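Local coordinates for protein EIAV protease (Equine infectious anemia virus, PDB 1FMB) that probably cleaves viral polyproteins as a dimeric retroviral aspartic protease, held here in complex with the inhibitor HBY-793, at residues 31-35 against 36-40. The protein carries 1 engineered substitution. Numbering follows the deposited sequence.
Sequences SVLTT and AHYNR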
loop_
_atom_site.group_PDB
_atom_site.type_symbol
_atom_site.label_atom_id
_atom_site.label_comp_id
_atom_site.label_asym_id
_atom_site.label_seq_id
_atom_site.Cartn_x
_atom_site.Cartn_y
_atom_site.Cartn_z
ATOM N N SER A 31 -7.628 4.121 -6.345
ATOM C CA SER A 31 -6.684 5.272 -6.464
ATOM C C SER A 31 -7.276 6.547 -5.844
ATOM O O SER A 31 -8.467 6.795 -6.007
ATOM C CB SER A 31 -6.501 5.433 -7.938
ATOM O OG SER A 31 -5.793 4.339 -8.520
ATOM N N VAL A 32 -6.430 7.359 -5.234
ATOM C CA VAL A 32 -6.878 8.567 -4.553
ATOM C C VAL A 32 -5.957 9.748 -4.828
ATOM O O VAL A 32 -4.743 9.722 -4.712
ATOM C CB VAL A 32 -6.791 8.291 -3.024
ATOM C CG1 VAL A 32 -7.459 9.461 -2.252
ATOM C CG2 VAL A 32 -7.602 7.025 -2.698
ATOM N N LEU A 33 -6.580 10.833 -5.220
ATOM C CA LEU A 33 -5.827 12.092 -5.456
ATOM C C LEU A 33 -5.987 12.879 -4.142
ATOM O O LEU A 33 -7.089 12.976 -3.541
ATOM C CB LEU A 33 -6.688 12.661 -6.561
ATOM C CG LEU A 33 -6.357 13.851 -7.421
ATOM C CD1 LEU A 33 -4.984 13.605 -8.066
ATOM C CD2 LEU A 33 -7.492 14.003 -8.430
ATOM N N THR A 34 -4.862 13.497 -3.773
ATOM C CA THR A 34 -4.932 14.370 -2.578
ATOM C C THR A 34 -5.716 15.614 -2.996
ATOM O O THR A 34 -5.805 16.037 -4.155
ATOM C CB THR A 34 -3.572 14.785 -2.030
ATOM O OG1 THR A 34 -2.876 15.689 -2.949
ATOM C CG2 THR A 34 -2.570 13.684 -1.786
ATOM N N THR A 35 -6.415 16.266 -2.072
ATOM C CA THR A 35 -7.153 17.485 -2.406
ATOM C C THR A 35 -6.245 18.618 -2.950
ATOM O O THR A 35 -6.756 19.362 -3.817
ATOM C CB THR A 35 -7.760 17.989 -1.082
ATOM O OG1 THR A 35 -8.568 16.934 -0.530
ATOM C CG2 THR A 35 -8.568 19.256 -1.339
ATOM N N ALA A 36 -5.021 18.747 -2.477
ATOM C CA ALA A 36 -4.043 19.758 -2.874
ATOM C C ALA A 36 -3.740 19.483 -4.354
ATOM O O ALA A 36 -3.724 20.449 -5.112
ATOM C CB ALA A 36 -2.721 19.725 -2.135
ATOM N N HIS A 37 -3.599 18.214 -4.774
ATOM C CA HIS A 37 -3.371 17.913 -6.185
ATOM C C HIS A 37 -4.596 18.218 -7.045
ATOM O O HIS A 37 -4.428 18.764 -8.141
ATOM C CB HIS A 37 -2.929 16.456 -6.386
ATOM C CG HIS A 37 -1.485 16.282 -6.059
ATOM N ND1 HIS A 37 -0.860 15.047 -6.023
ATOM C CD2 HIS A 37 -0.548 17.166 -5.626
ATOM C CE1 HIS A 37 0.413 15.193 -5.735
ATOM N NE2 HIS A 37 0.646 16.479 -5.476
ATOM N N TYR A 38 -5.818 17.933 -6.589
ATOM C CA TYR A 38 -7.073 18.170 -7.294
ATOM C C TYR A 38 -7.182 19.672 -7.565
ATOM O O TYR A 38 -7.492 20.135 -8.678
ATOM C CB TYR A 38 -8.222 17.560 -6.482
ATOM C CG TYR A 38 -9.558 18.019 -7.016
ATOM C CD1 TYR A 38 -10.153 17.324 -8.054
ATOM C CD2 TYR A 38 -10.204 19.114 -6.429
ATOM C CE1 TYR A 38 -11.350 17.787 -8.579
ATOM C CE2 TYR A 38 -11.406 19.555 -6.950
ATOM C CZ TYR A 38 -11.975 18.877 -7.997
ATOM O OH TYR A 38 -13.168 19.263 -8.566
ATOM N N ASN A 39 -6.808 20.484 -6.587
ATOM C CA ASN A 39 -6.846 21.945 -6.715
ATOM C C ASN A 39 -5.822 22.519 -7.669
ATOM O O ASN A 39 -5.935 23.658 -8.114
ATOM C CB ASN A 39 -6.616 22.617 -5.362
ATOM C CG ASN A 39 -7.807 22.372 -4.447
ATOM O OD1 ASN A 39 -7.650 22.457 -3.226
ATOM N ND2 ASN A 39 -8.995 22.090 -4.926
ATOM N N ARG A 40 -4.789 21.769 -8.001
ATOM C CA ARG A 40 -3.738 22.187 -8.908
ATOM C C ARG A 40 -3.936 21.643 -10.319
ATOM O O ARG A 40 -3.149 22.017 -11.189
ATOM C CB ARG A 40 -2.408 21.558 -8.437
ATOM C CG ARG A 40 -1.486 22.376 -7.560
ATOM C CD ARG A 40 -0.426 21.481 -6.914
ATOM N NE ARG A 40 0.505 20.845 -7.836
ATOM C CZ ARG A 40 1.577 20.151 -7.467
ATOM N NH1 ARG A 40 1.934 19.997 -6.189
ATOM N NH2 ARG A 40 2.383 19.599 -8.360
#
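T34 OG1 caps the N-terminus of the short helix 35-40 by accepting from H37 N, where strand 32-34 of the retroviral aspartic protease fold turns into the helix. The H37 N to T34 OG1 bond is 3.2 Å long, with an N-H...O angle of 155°. Its chi1 of 68° sets T34 OG1 between the backbone N and the carbonyl carbon, facing the first helical turn. The same oxygen lies over one face of the H37 imidazole, 3.5 Å from CG. H37 ND1 is hydrogen-bonded to T88 OG1, and T34 N donates to the same hydroxyl oxygen, so T88 ties cap and ring together. Two backbone hydrogen bonds follow, Y38 N to T34 O at 3.1 Å and N39 N to T35 O at 3.0 Å.

The tight side faces the core. L33 splits its methyls between two helix residues, CD1 reaching H37 CB at 3.9 Å and CD2 reaching Y38 CB at 4.1 Å. Beyond CB the Y38 ring leads away from residues 31-35 and meets F63 edge-to-face. The outer side is looser. A36 and N39 are exposed, and T35 turns its hydroxyl to D84. There T35 and N39 lie side by side, with T35 CG2 3.8 Å from N39 OD1.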